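Local coordinates for protein sulfite reductase [ferredoxin] (Mycobacterium tuberculosis, PDB 1ZJ8) that probably catalyses the six-electron reduction of sulfite to sulfide with electrons from ferredoxin, using siroheme and a [4Fe-4S] cluster, at residues V49-R52 with I53-I56; K67-L70 with R71-R75; V449-L452 with E453-E457; E551-A554 with Q555-I558; K307-G310 with I311-R315. All blocks are in the same frame, centred on the assembly; numbering follows the deposited sequence.

Five local contacts, each within one continuous run of chain, follow one another in series, so none nests in or crosses another and none closes a long loop. Contact 1 lies on helix 49-60 and contact 2 on helix 67-73, the next helix along. These two touch: Arg52 bridges to Asp69, and Val49 and Ile53 pack on Arg73 and Phe74. Contact 5 marks the junction between helices 302-309 and 311-323, its centre about 34 Å from that of contact 2. Contact 3 ends helix 442-455, and contact 4 starts the last helix, 553-559; their centres are about 22 Å apart, both in the C-terminal 4Fe-4S domain sequence, and on the opposite side of the chain's centre from contact 1.

Contact 1 of 5, residues V49-R52 with I53-I56; sequences VRER and IENI
Val49 swings CG1 away from its backbone N (chi1 -176°), while Ile53 keeps CG1 close to its own (chi1 -57°), and these torsions bring the two branches together one turn apart. Val49 CG1 lies 3.6 Å from Ile53 CG1 and 3.7 Å from Ile53 CD1, so the valine methyl crosses the CG1-CD1 arm of the isoleucine at a slant. Both residues are buried, and both also press on Phe74. A second pair with the same i to i+4 spacing is polar. The carboxylate of Glu54 reaches back to the Arg50 guanidinium, where NH1 donates to OE2 at 3.3 Å. That salt bridge is bent: the two planes are turned 75° apart, and OE2 comes to the guanidinium edge somewhat tilted out of its plane. Arg50 also makes a cation-pi contact with Trp158. Both pairs ride on the backbone bonds of helix 49-60, where Val49 O accepts from Ile53 N at 2.8 Å and Glu51 O from Asn55 N at 2.6 Å. The turn at 53-56 widens to a pi type, and the bond from Ile56 N to Arg52 O is weak. Arg52 turns its guanidinium away from this turn, to a salt bridge with Asp69 of helix 67-73.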
loop_
_atom_site.group_PDB
_atom_site.type_symbol
_atom_site.label_atom_id
_atom_site.label_comp_id
_atom_site.label_asym_id
_atom_site.label_seq_id
_atom_site.Cartn_x
_atom_site.Cartn_y
_atom_site.Cartn_z
ATOM N N VAL A 49 22.976 7.202 8.030
ATOM C CA VAL A 49 22.825 8.489 7.337
ATOM C C VAL A 49 22.185 9.569 8.187
ATOM O O VAL A 49 22.495 10.742 8.006
ATOM C CB VAL A 49 21.952 8.392 6.052
ATOM C CG1 VAL A 49 21.923 9.739 5.317
ATOM C CG2 VAL A 49 22.448 7.303 5.125
ATOM N N ARG A 50 21.295 9.186 9.099
ATOM C CA ARG A 50 20.575 10.172 9.909
ATOM C C ARG A 50 21.498 11.262 10.471
ATOM O O ARG A 50 21.119 12.445 10.482
ATOM C CB ARG A 50 19.800 9.496 11.042
ATOM C CG ARG A 50 18.496 10.213 11.433
ATOM C CD ARG A 50 18.010 9.745 12.810
ATOM N NE ARG A 50 16.551 9.752 12.969
ATOM C CZ ARG A 50 15.848 10.665 13.641
ATOM N NH1 ARG A 50 16.427 11.731 14.191
ATOM N NH2 ARG A 50 14.529 10.530 13.733
ATOM N N GLU A 51 22.703 10.870 10.910
ATOM C CA GLU A 51 23.705 11.833 11.430
ATOM C C GLU A 51 24.221 12.732 10.298
ATOM O O GLU A 51 24.250 13.959 10.433
ATOM C CB GLU A 51 24.889 11.127 12.125
ATOM C CG GLU A 51 24.530 10.226 13.337
ATOM C CD GLU A 51 23.938 10.980 14.540
ATOM O OE1 GLU A 51 22.744 11.358 14.484
ATOM O OE2 GLU A 51 24.657 11.163 15.555
ATOM N N ARG A 52 24.604 12.108 9.185
ATOM C CA ARG A 52 25.008 12.842 7.977
ATOM C C ARG A 52 23.942 13.812 7.453
ATOM O O ARG A 52 24.288 14.807 6.803
ATOM C CB ARG A 52 25.412 11.884 6.847
ATOM C CG ARG A 52 26.849 11.433 6.916
ATOM C CD ARG A 52 27.144 10.458 5.808
ATOM N NE ARG A 52 26.481 9.169 6.020
ATOM C CZ ARG A 52 26.563 8.135 5.183
ATOM N NH1 ARG A 52 27.282 8.229 4.073
ATOM N NH2 ARG A 52 25.934 6.994 5.454
ATOM N N ILE A 53 22.662 13.524 7.712
ATOM C CA ILE A 53 21.578 14.447 7.343
ATOM C C ILE A 53 21.638 15.650 8.277
ATOM O O ILE A 53 21.661 16.793 7.824
ATOM C CB ILE A 53 20.158 13.815 7.474
ATOM C CG1 ILE A 53 20.006 12.541 6.626
ATOM C CG2 ILE A 53 19.080 14.819 7.101
ATOM C CD1 ILE A 53 19.856 12.760 5.139
ATOM N N GLU A 54 21.673 15.381 9.580
ATOM C CA GLU A 54 21.617 16.452 10.581
ATOM C C GLU A 54 22.915 17.247 10.666
ATOM O O GLU A 54 22.875 18.439 10.984
ATOM C CB GLU A 54 21.302 15.913 11.971
ATOM C CG GLU A 54 19.967 15.213 12.101
ATOM C CD GLU A 54 20.009 14.127 13.154
ATOM O OE1 GLU A 54 21.127 13.660 13.460
ATOM O OE2 GLU A 54 18.938 13.737 13.668
ATOM N N ASN A 55 24.051 16.587 10.408
ATOM C CA ASN A 55 25.370 17.247 10.435
ATOM C C ASN A 55 25.677 17.971 9.127
ATOM O O ASN A 55 25.818 19.194 9.102
ATOM C CB ASN A 55 26.494 16.232 10.698
ATOM C CG ASN A 55 26.473 15.664 12.112
ATOM O OD1 ASN A 55 25.787 16.178 13.016
ATOM N ND2 ASN A 55 27.245 14.592 12.314
ATOM N N ILE A 56 25.764 17.198 8.046
ATOM C CA ILE A 56 26.174 17.702 6.728
ATOM C C ILE A 56 24.997 18.255 5.903
ATOM O O ILE A 56 24.787 19.480 5.826
ATOM C CB ILE A 56 26.897 16.576 5.870
ATOM C CG1 ILE A 56 28.045 15.906 6.657
ATOM C CG2 ILE A 56 27.379 17.134 4.525
ATOM C CD1 ILE A 56 29.056 16.875 7.269
#

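Contact 2 of 5, residues K67-L70 with R71-R75; sequences KTDL and RGRFR
Helix 67-73 carries a wider, pi-type turn at 71-73, and the backbone across Lys67-Leu70 and Arg71-Arg75 records the change of pitch. Arg71 N bonds to Lys67 O at 3.0 Å in the usual i to i+4 step. Two further bonds span five residues: Arg73 N to Thr68 O at 3.1 Å and Phe74 N to Asp69 O at 2.8 Å. Asp69 O also takes a weak bond from Gly72 N. A salt bridge spans four residues beside them, Asp69 OD1 meeting Arg73 NH1 at 2.6 Å with carboxylate and guanidinium planes 82° apart. Asp69 keeps CG beside its backbone N (chi1 -72°), which turns the carboxylate to that arginine; its other oxygen, OD2, is taken by Tyr57 and Arg52. This buried carboxylate thus has three partners, which would favour its charged form. On another side of the helix, Lys67 and Arg71 run side by side, pointing the same way, and Lys67 CG lies 3.5 Å from Arg71 NH2. The arginine finds its opposite charge in Glu101. Leu70 CA sits over one face of the Phe74 ring, 4.0 Å above its plane and offset toward the rim. Successive i to i+5 backbone bonds of this kind are the signature of a pi-type turn in a helix.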
loop_
_atom_site.group_PDB
_atom_site.type_symbol
_atom_site.label_atom_id
_atom_site.label_comp_id
_atom_site.label_asym_id
_atom_site.label_seq_id
_atom_site.Cartn_x
_atom_site.Cartn_y
_atom_site.Cartn_z
ATOM N N LYS A 67 25.801 10.487 -3.945
ATOM C CA LYS A 67 24.804 9.841 -4.788
ATOM C C LYS A 67 24.366 8.473 -4.267
ATOM O O LYS A 67 23.239 8.059 -4.537
ATOM C CB LYS A 67 25.256 9.809 -6.254
ATOM C CG LYS A 67 25.033 11.177 -6.916
ATOM C CD LYS A 67 25.887 11.417 -8.150
ATOM C CE LYS A 67 25.663 12.827 -8.673
ATOM N NZ LYS A 67 26.396 13.066 -9.936
ATOM N N THR A 68 25.216 7.795 -3.494
ATOM C CA THR A 68 24.832 6.526 -2.864
ATOM C C THR A 68 23.937 6.744 -1.623
ATOM O O THR A 68 23.054 5.932 -1.330
ATOM C CB THR A 68 26.073 5.679 -2.528
ATOM O OG1 THR A 68 27.028 6.477 -1.814
ATOM C CG2 THR A 68 26.695 5.143 -3.824
ATOM N N ASP A 69 24.158 7.843 -0.910
ATOM C CA ASP A 69 23.216 8.281 0.121
ATOM C C ASP A 69 21.895 8.725 -0.511
ATOM O O ASP A 69 20.833 8.214 -0.137
ATOM C CB ASP A 69 23.811 9.411 0.960
ATOM C CG ASP A 69 24.895 8.926 1.887
ATOM O OD1 ASP A 69 25.153 7.703 1.919
ATOM O OD2 ASP A 69 25.477 9.774 2.591
ATOM N N LEU A 70 21.985 9.647 -1.477
ATOM C CA LEU A 70 20.820 10.215 -2.174
ATOM C C LEU A 70 19.900 9.157 -2.754
ATOM O O LEU A 70 18.712 9.164 -2.473
ATOM C CB LEU A 70 21.258 11.151 -3.314
ATOM C CG LEU A 70 20.173 11.776 -4.216
ATOM C CD1 LEU A 70 19.138 12.544 -3.409
ATOM C CD2 LEU A 70 20.813 12.689 -5.245
ATOM N N ARG A 71 20.448 8.246 -3.547
ATOM C CA ARG A 71 19.631 7.268 -4.276
ATOM C C ARG A 71 19.455 5.904 -3.577
ATOM O O ARG A 71 18.817 5.007 -4.137
ATOM C CB ARG A 71 20.209 7.046 -5.691
ATOM C CG ARG A 71 19.999 8.217 -6.671
ATOM C CD ARG A 71 20.573 7.906 -8.055
ATOM N NE ARG A 71 21.683 8.799 -8.391
ATOM C CZ ARG A 71 21.642 9.798 -9.283
ATOM N NH1 ARG A 71 20.535 10.071 -9.983
ATOM N NH2 ARG A 71 22.731 10.535 -9.488
ATOM N N GLY A 72 20.016 5.742 -2.375
ATOM C CA GLY A 72 20.010 4.445 -1.686
ATOM C C GLY A 72 19.755 4.562 -0.194
ATOM O O GLY A 72 18.681 4.208 0.301
ATOM N N ARG A 73 20.742 5.068 0.531
ATOM C CA ARG A 73 20.696 5.058 1.983
ATOM C C ARG A 73 19.610 5.971 2.574
ATOM O O ARG A 73 19.137 5.730 3.690
ATOM C CB ARG A 73 22.083 5.402 2.521
ATOM C CG ARG A 73 22.737 4.261 3.274
ATOM C CD ARG A 73 24.253 4.461 3.543
ATOM N NE ARG A 73 25.073 3.724 2.566
ATOM C CZ ARG A 73 26.101 4.223 1.884
ATOM N NH1 ARG A 73 26.503 5.476 2.071
ATOM N NH2 ARG A 73 26.742 3.457 1.015
ATOM N N PHE A 74 19.222 7.008 1.827
ATOM C CA PHE A 74 18.108 7.916 2.209
ATOM C C PHE A 74 16.791 7.174 2.438
ATOM O O PHE A 74 15.998 7.530 3.307
ATOM C CB PHE A 74 17.871 8.974 1.110
ATOM C CG PHE A 74 18.541 10.300 1.365
ATOM C CD1 PHE A 74 19.882 10.373 1.727
ATOM C CD2 PHE A 74 17.830 11.493 1.206
ATOM C CE1 PHE A 74 20.500 11.613 1.940
ATOM C CE2 PHE A 74 18.446 12.742 1.422
ATOM C CZ PHE A 74 19.775 12.797 1.785
ATOM N N ARG A 75 16.570 6.142 1.643
ATOM C CA ARG A 75 15.335 5.380 1.689
ATOM C C ARG A 75 15.093 4.785 3.071
ATOM O O ARG A 75 13.965 4.744 3.547
ATOM C CB ARG A 75 15.371 4.296 0.625
ATOM C CG ARG A 75 15.482 4.885 -0.774
ATOM C CD ARG A 75 15.500 3.813 -1.804
ATOM N NE ARG A 75 15.479 4.379 -3.139
ATOM C CZ ARG A 75 15.358 3.662 -4.247
ATOM N NH1 ARG A 75 15.242 2.341 -4.191
ATOM N NH2 ARG A 75 15.347 4.270 -5.419
#

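Contact 3 of 5, residues V449-L452 with E453-E457; sequences VPEL and ERRLE
Glu451 reaches along helix 442-455 to Arg455: a chi1 of -169° and an extended chain set it alongside the arginine, pointing the same way. Its OE2 takes a bond from Arg455 NH2 at 3.2 Å and a weak one from Arg455 NE at 3.5 Å, with carboxylate and guanidinium only 10° from coplanar. Arg455 NH2 also pairs with Asp534, so one guanidinium is shared by two acids. Glu451 CA lies 3.5 Å above the centre of the Arg454 guanidinium, which folds back over the backbone. Glu453 stretches over the preceding turn, where Val449 CG1 touches its OE2 at 3.5 Å; that oxygen is held by Ser419 and Arg422. Leu452 CD2 meets Leu456 CD1 at 4.2 Å, as the chain leaves helical geometry at Leu456. Both leucines touch Trp421 of helix 420-424, while Leu452 also touches Ile536, and Leu456 Asp537 and Arg541, of helix 532-545, so that the end of helix 442-455 packs against both.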
loop_
_atom_site.group_PDB
_atom_site.type_symbol
_atom_site.label_atom_id
_atom_site.label_comp_id
_atom_site.label_asym_id
_atom_site.label_seq_id
_atom_site.Cartn_x
_atom_site.Cartn_y
_atom_site.Cartn_z
ATOM N N VAL A 449 -13.323 10.402 -11.511
ATOM C CA VAL A 449 -14.383 9.998 -10.588
ATOM C C VAL A 449 -15.691 10.792 -10.824
ATOM O O VAL A 449 -16.737 10.185 -11.051
ATOM C CB VAL A 449 -13.895 10.076 -9.116
ATOM C CG1 VAL A 449 -15.079 10.098 -8.163
ATOM C CG2 VAL A 449 -12.961 8.915 -8.793
ATOM N N PRO A 450 -15.637 12.139 -10.794
ATOM C CA PRO A 450 -16.792 12.984 -11.179
ATOM C C PRO A 450 -17.378 12.690 -12.555
ATOM O O PRO A 450 -18.608 12.558 -12.686
ATOM C CB PRO A 450 -16.212 14.397 -11.205
ATOM C CG PRO A 450 -14.964 14.360 -10.424
ATOM C CD PRO A 450 -14.484 12.942 -10.342
ATOM N N GLU A 451 -16.516 12.589 -13.564
ATOM C CA GLU A 451 -16.975 12.209 -14.915
ATOM C C GLU A 451 -17.832 10.949 -14.857
ATOM O O GLU A 451 -18.999 10.981 -15.242
ATOM C CB GLU A 451 -15.819 11.984 -15.895
ATOM C CG GLU A 451 -16.308 11.850 -17.342
ATOM C CD GLU A 451 -15.201 11.545 -18.339
ATOM O OE1 GLU A 451 -14.027 11.914 -18.098
ATOM O OE2 GLU A 451 -15.524 10.915 -19.371
ATOM N N LEU A 452 -17.250 9.866 -14.332
ATOM C CA LEU A 452 -17.935 8.588 -14.158
ATOM C C LEU A 452 -19.223 8.735 -13.361
ATOM O O LEU A 452 -20.257 8.178 -13.735
ATOM C CB LEU A 452 -16.999 7.599 -13.455
ATOM C CG LEU A 452 -15.770 7.167 -14.272
ATOM C CD1 LEU A 452 -14.839 6.249 -13.486
ATOM C CD2 LEU A 452 -16.197 6.496 -15.577
ATOM N N GLU A 453 -19.155 9.496 -12.270
ATOM C CA GLU A 453 -20.308 9.726 -11.414
ATOM C C GLU A 453 -21.514 10.263 -12.182
ATOM O O GLU A 453 -22.601 9.716 -12.084
ATOM C CB GLU A 453 -19.927 10.679 -10.283
ATOM C CG GLU A 453 -19.366 9.980 -9.054
ATOM C CD GLU A 453 -18.802 10.953 -8.022
ATOM O OE1 GLU A 453 -18.824 12.177 -8.338
ATOM O OE2 GLU A 453 -18.347 10.502 -6.923
ATOM N N ARG A 454 -21.314 11.314 -12.963
ATOM C CA ARG A 454 -22.419 11.930 -13.727
ATOM C C ARG A 454 -22.703 11.203 -15.047
ATOM O O ARG A 454 -23.851 11.068 -15.462
ATOM C CB ARG A 454 -22.125 13.424 -13.996
ATOM C CG ARG A 454 -20.928 13.720 -14.929
ATOM C CD ARG A 454 -20.559 15.204 -15.013
ATOM N NE ARG A 454 -19.269 15.338 -15.689
ATOM C CZ ARG A 454 -18.094 15.586 -15.102
ATOM N NH1 ARG A 454 -17.996 15.801 -13.787
ATOM N NH2 ARG A 454 -16.993 15.633 -15.843
ATOM N N ARG A 455 -21.654 10.707 -15.686
ATOM C CA ARG A 455 -21.793 10.018 -16.967
ATOM C C ARG A 455 -22.570 8.683 -16.898
ATOM O O ARG A 455 -23.155 8.256 -17.882
ATOM C CB ARG A 455 -20.412 9.762 -17.573
ATOM C CG ARG A 455 -20.332 10.132 -19.008
ATOM C CD ARG A 455 -19.815 9.014 -19.851
ATOM N NE ARG A 455 -18.460 9.284 -20.283
ATOM C CZ ARG A 455 -17.994 8.978 -21.482
ATOM N NH1 ARG A 455 -18.772 8.389 -22.381
ATOM N NH2 ARG A 455 -16.746 9.281 -21.782
ATOM N N LEU A 456 -22.555 8.035 -15.738
ATOM C CA LEU A 456 -23.180 6.747 -15.539
ATOM C C LEU A 456 -24.240 6.803 -14.456
ATOM O O LEU A 456 -24.630 5.768 -13.911
ATOM C CB LEU A 456 -22.133 5.711 -15.102
ATOM C CG LEU A 456 -21.089 5.276 -16.123
ATOM C CD1 LEU A 456 -19.944 4.572 -15.430
ATOM C CD2 LEU A 456 -21.709 4.374 -17.170
ATOM N N GLU A 457 -24.725 7.993 -14.143
ATOM C CA GLU A 457 -25.819 8.127 -13.178
ATOM C C GLU A 457 -27.084 7.448 -13.752
ATOM O O GLU A 457 -27.783 6.718 -13.058
ATOM C CB GLU A 457 -26.032 9.609 -12.865
ATOM C CG GLU A 457 -27.251 9.922 -12.025
ATOM C CD GLU A 457 -28.538 10.091 -12.827
ATOM O OE1 GLU A 457 -28.497 10.242 -14.071
ATOM O OE2 GLU A 457 -29.608 10.070 -12.185
#

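Contact 4 of 5, residues E551-A554 with Q555-I558; sequences ERFA and QWVI
Arg552 sits at the N-cap of helix 553-559, where the chain turns from extended Glu551 into the first turn, and its carbonyl O accepts from Trp556 N at 3.2 Å. Phe553 O takes Val557 N one residue further on. Glu551, stretched out from a chi1 of -163°, runs over this first turn. It crosses Gln555 on the way, its CG 3.8 Å from Gln555 CB. Glu551 OE1 lies 3.5 Å from Trp556 CB, at the edge of the indole and with carboxylate and ring planes 86° apart. The same OE1 forms a salt bridge to Arg559, and the start of the helix would be expected to favour a negative group here. On the apolar side, the Phe553 ring and the six-membered ring of Trp556 meet obliquely, centroids 5.9 Å apart and planes at 56°. Val557 CG2 reaches the Phe553 ring at CE2, 3.7 Å away. Phe543 joins both aromatics, meeting the Phe553 ring edge-to-face, and thereby ties this helix and its aromatic flank to helix 532-545. The carbonyl of the N-cap residue taking the first i to i+4 bond is the usual start of an alpha helix.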
loop_
_atom_site.group_PDB
_atom_site.type_symbol
_atom_site.label_atom_id
_atom_site.label_comp_id
_atom_site.label_asym_id
_atom_site.label_seq_id
_atom_site.Cartn_x
_atom_site.Cartn_y
_atom_site.Cartn_z
ATOM N N GLU A 551 -25.064 -11.296 -10.942
ATOM C CA GLU A 551 -23.707 -11.708 -11.315
ATOM C C GLU A 551 -22.687 -10.619 -11.023
ATOM O O GLU A 551 -22.917 -9.451 -11.314
ATOM C CB GLU A 551 -23.623 -12.080 -12.796
ATOM C CG GLU A 551 -22.364 -12.884 -13.128
ATOM C CD GLU A 551 -22.151 -13.103 -14.614
ATOM O OE1 GLU A 551 -22.787 -12.398 -15.426
ATOM O OE2 GLU A 551 -21.331 -13.981 -14.969
ATOM N N ARG A 552 -21.548 -11.007 -10.473
ATOM C CA ARG A 552 -20.446 -10.066 -10.267
ATOM C C ARG A 552 -19.690 -9.799 -11.570
ATOM O O ARG A 552 -19.721 -10.595 -12.502
ATOM C CB ARG A 552 -19.483 -10.569 -9.176
ATOM C CG ARG A 552 -19.935 -10.211 -7.741
ATOM C CD ARG A 552 -19.219 -11.027 -6.661
ATOM N NE ARG A 552 -17.795 -11.255 -6.976
ATOM C CZ ARG A 552 -17.200 -12.446 -7.145
ATOM N NH1 ARG A 552 -17.888 -13.586 -7.019
ATOM N NH2 ARG A 552 -15.887 -12.500 -7.430
ATOM N N PHE A 553 -19.028 -8.650 -11.618
ATOM C CA PHE A 553 -18.250 -8.228 -12.777
ATOM C C PHE A 553 -17.123 -9.221 -13.132
ATOM O O PHE A 553 -16.929 -9.556 -14.307
ATOM C CB PHE A 553 -17.676 -6.825 -12.524
ATOM C CG PHE A 553 -17.104 -6.192 -13.739
ATOM C CD1 PHE A 553 -17.901 -5.443 -14.582
ATOM C CD2 PHE A 553 -15.769 -6.360 -14.059
ATOM C CE1 PHE A 553 -17.370 -4.869 -15.725
ATOM C CE2 PHE A 553 -15.240 -5.794 -15.188
ATOM C CZ PHE A 553 -16.042 -5.049 -16.024
ATOM N N ALA A 554 -16.396 -9.693 -12.117
ATOM C CA ALA A 554 -15.296 -10.657 -12.315
ATOM C C ALA A 554 -15.763 -11.997 -12.903
ATOM O O ALA A 554 -14.989 -12.705 -13.553
ATOM C CB ALA A 554 -14.544 -10.893 -11.012
ATOM N N GLN A 555 -17.028 -12.342 -12.683
ATOM C CA GLN A 555 -17.621 -13.533 -13.288
ATOM C C GLN A 555 -18.058 -13.331 -14.742
ATOM O O GLN A 555 -17.820 -14.194 -15.572
ATOM C CB GLN A 555 -18.789 -14.032 -12.447
ATOM C CG GLN A 555 -18.321 -14.701 -11.172
ATOM C CD GLN A 555 -19.452 -15.023 -10.233
ATOM O OE1 GLN A 555 -20.615 -15.155 -10.647
ATOM N NE2 GLN A 555 -19.126 -15.143 -8.948
ATOM N N TRP A 556 -18.692 -12.205 -15.051
ATOM C CA TRP A 556 -19.112 -11.910 -16.423
ATOM C C TRP A 556 -17.911 -11.830 -17.396
ATOM O O TRP A 556 -18.027 -12.099 -18.594
ATOM C CB TRP A 556 -19.928 -10.612 -16.427
ATOM C CG TRP A 556 -20.289 -10.172 -17.770
ATOM C CD1 TRP A 556 -21.228 -10.722 -18.579
ATOM C CD2 TRP A 556 -19.690 -9.102 -18.505
ATOM N NE1 TRP A 556 -21.265 -10.055 -19.780
ATOM C CE2 TRP A 556 -20.329 -9.053 -19.762
ATOM C CE3 TRP A 556 -18.683 -8.171 -18.220
ATOM C CZ2 TRP A 556 -19.994 -8.104 -20.743
ATOM C CZ3 TRP A 556 -18.345 -7.230 -19.192
ATOM C CH2 TRP A 556 -18.999 -7.206 -20.441
ATOM N N VAL A 557 -16.754 -11.487 -16.847
ATOM C CA VAL A 557 -15.506 -11.379 -17.584
ATOM C C VAL A 557 -14.988 -12.761 -18.036
ATOM O O VAL A 557 -14.151 -12.856 -18.942
ATOM C CB VAL A 557 -14.470 -10.622 -16.688
ATOM C CG1 VAL A 557 -13.080 -10.654 -17.251
ATOM C CG2 VAL A 557 -14.904 -9.191 -16.502
ATOM N N ILE A 558 -15.493 -13.835 -17.435
ATOM C CA ILE A 558 -15.152 -15.172 -17.908
ATOM C C ILE A 558 -15.662 -15.395 -19.343
ATOM O O ILE A 558 -14.929 -15.925 -20.176
ATOM C CB ILE A 558 -15.655 -16.302 -16.949
ATOM C CG1 ILE A 558 -17.208 -16.454 -17.023
ATOM C CG2 ILE A 558 -15.046 -16.086 -15.538
ATOM C CD1 ILE A 558 -17.910 -17.081 -15.753
#

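Contact 5 of 5, residues K307-G310 with I311-R315; sequences KDWG and IAKFR
Trp309 closes helix 302-309, and Gly310 then takes a positive phi (87°), which breaks the helix and puts this glycine at the N-cap of helix 311-323. Its carbonyl O accepts from Phe314 N at 3.2 Å, the first i to i+4 bond of the new helix. Lys313 lies over one face of the Trp309 indole. Fully extended, the lysine chain crosses the indole at about a right angle, and CE rests 3.8 Å from the centroid of the five-membered ring, 3° off its normal, as a CH-pi contact. NZ follows over the same ring as a cation-pi contact, 25° off the normal. Gly310 thus both ends one helix and N-caps the next, and its backbone angles, which would jam a CB against the preceding carbonyl, call for glycine. Phe314 comes to the indole in its plane instead: Trp309 CE3 is 3.7 Å from Phe314 CA and 3.9 Å from Phe314 CB. Both aromatic side chains touch Val287 of helix 277-291, and Trp309 also meets the ring of Tyr291.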
loop_
_atom_site.group_PDB
_atom_site.type_symbol
_atom_site.label_atom_id
_atom_site.label_comp_id
_atom_site.label_asym_id
_atom_site.label_seq_id
_atom_site.Cartn_x
_atom_site.Cartn_y
_atom_site.Cartn_z
ATOM N N LYS A 307 8.359 -19.543 -4.362
ATOM C CA LYS A 307 8.015 -20.259 -5.600
ATOM C C LYS A 307 8.940 -21.477 -5.820
ATOM O O LYS A 307 8.472 -22.574 -6.121
ATOM C CB LYS A 307 8.058 -19.353 -6.827
ATOM C CG LYS A 307 7.144 -19.845 -7.941
ATOM C CD LYS A 307 7.731 -19.554 -9.305
ATOM C CE LYS A 307 6.711 -19.783 -10.400
ATOM N NZ LYS A 307 7.118 -19.071 -11.632
ATOM N N ASP A 308 10.245 -21.270 -5.648
ATOM C CA ASP A 308 11.234 -22.331 -5.830
ATOM C C ASP A 308 11.103 -23.455 -4.789
ATOM O O ASP A 308 10.877 -24.611 -5.158
ATOM C CB ASP A 308 12.648 -21.729 -5.815
ATOM C CG ASP A 308 12.937 -20.912 -7.060
ATOM O OD1 ASP A 308 12.450 -21.321 -8.144
ATOM O OD2 ASP A 308 13.644 -19.874 -6.963
ATOM N N TRP A 309 11.232 -23.102 -3.506
ATOM C CA TRP A 309 11.172 -24.067 -2.389
ATOM C C TRP A 309 9.869 -24.850 -2.258
ATOM O O TRP A 309 9.878 -26.073 -2.074
ATOM C CB TRP A 309 11.364 -23.338 -1.065
ATOM C CG TRP A 309 12.772 -22.960 -0.770
ATOM C CD1 TRP A 309 13.830 -22.964 -1.634
ATOM C CD2 TRP A 309 13.277 -22.489 0.486
ATOM N NE1 TRP A 309 14.968 -22.542 -0.987
ATOM C CE2 TRP A 309 14.655 -22.236 0.312
ATOM C CE3 TRP A 309 12.699 -22.259 1.741
ATOM C CZ2 TRP A 309 15.464 -21.755 1.348
ATOM C CZ3 TRP A 309 13.503 -21.771 2.769
ATOM C CH2 TRP A 309 14.870 -21.537 2.570
ATOM N N GLY A 310 8.753 -24.128 -2.313
ATOM C CA GLY A 310 7.457 -24.666 -1.895
ATOM C C GLY A 310 7.262 -24.447 -0.400
ATOM O O GLY A 310 8.237 -24.309 0.354
ATOM N N ILE A 311 6.002 -24.412 0.027
ATOM C CA ILE A 311 5.645 -24.188 1.438
ATOM C C ILE A 311 6.213 -25.241 2.413
ATOM O O ILE A 311 6.783 -24.880 3.434
ATOM C CB ILE A 311 4.094 -24.062 1.600
ATOM C CG1 ILE A 311 3.633 -22.631 1.279
ATOM C CG2 ILE A 311 3.628 -24.457 3.006
ATOM C CD1 ILE A 311 3.838 -21.607 2.412
ATOM N N ALA A 312 6.048 -26.525 2.105
ATOM C CA ALA A 312 6.588 -27.612 2.946
ATOM C C ALA A 312 8.057 -27.385 3.287
ATOM O O ALA A 312 8.433 -27.363 4.464
ATOM C CB ALA A 312 6.425 -28.963 2.264
ATOM N N LYS A 313 8.878 -27.198 2.260
ATOM C CA LYS A 313 10.296 -26.969 2.481
ATOM C C LYS A 313 10.549 -25.715 3.364
ATOM O O LYS A 313 11.466 -25.703 4.203
ATOM C CB LYS A 313 11.063 -26.878 1.146
ATOM C CG LYS A 313 12.591 -26.762 1.369
ATOM C CD LYS A 313 13.428 -26.539 0.106
ATOM C CE LYS A 313 14.880 -26.152 0.468
ATOM N NZ LYS A 313 15.731 -25.999 -0.754
ATOM N N PHE A 314 9.746 -24.671 3.164
ATOM C CA PHE A 314 9.915 -23.409 3.896
ATOM C C PHE A 314 9.539 -23.564 5.376
ATOM O O PHE A 314 10.267 -23.125 6.257
ATOM C CB PHE A 314 9.082 -22.295 3.243
ATOM C CG PHE A 314 9.004 -21.038 4.062
ATOM C CD1 PHE A 314 10.055 -20.116 4.044
ATOM C CD2 PHE A 314 7.876 -20.777 4.862
ATOM C CE1 PHE A 314 9.988 -18.953 4.813
ATOM C CE2 PHE A 314 7.802 -19.638 5.630
ATOM C CZ PHE A 314 8.861 -18.717 5.613
ATOM N N ARG A 315 8.389 -24.182 5.632
ATOM C CA ARG A 315 7.922 -24.460 6.988
ATOM C C ARG A 315 8.971 -25.226 7.777
ATOM O O ARG A 315 9.251 -24.904 8.927
ATOM C CB ARG A 315 6.619 -25.279 6.952
ATOM C CG ARG A 315 6.084 -25.670 8.342
ATOM C CD ARG A 315 4.596 -26.073 8.344
ATOM N NE ARG A 315 4.025 -25.996 9.693
ATOM C CZ ARG A 315 2.834 -26.481 10.053
ATOM N NH1 ARG A 315 2.040 -27.078 9.174
ATOM N NH2 ARG A 315 2.434 -26.367 11.314
#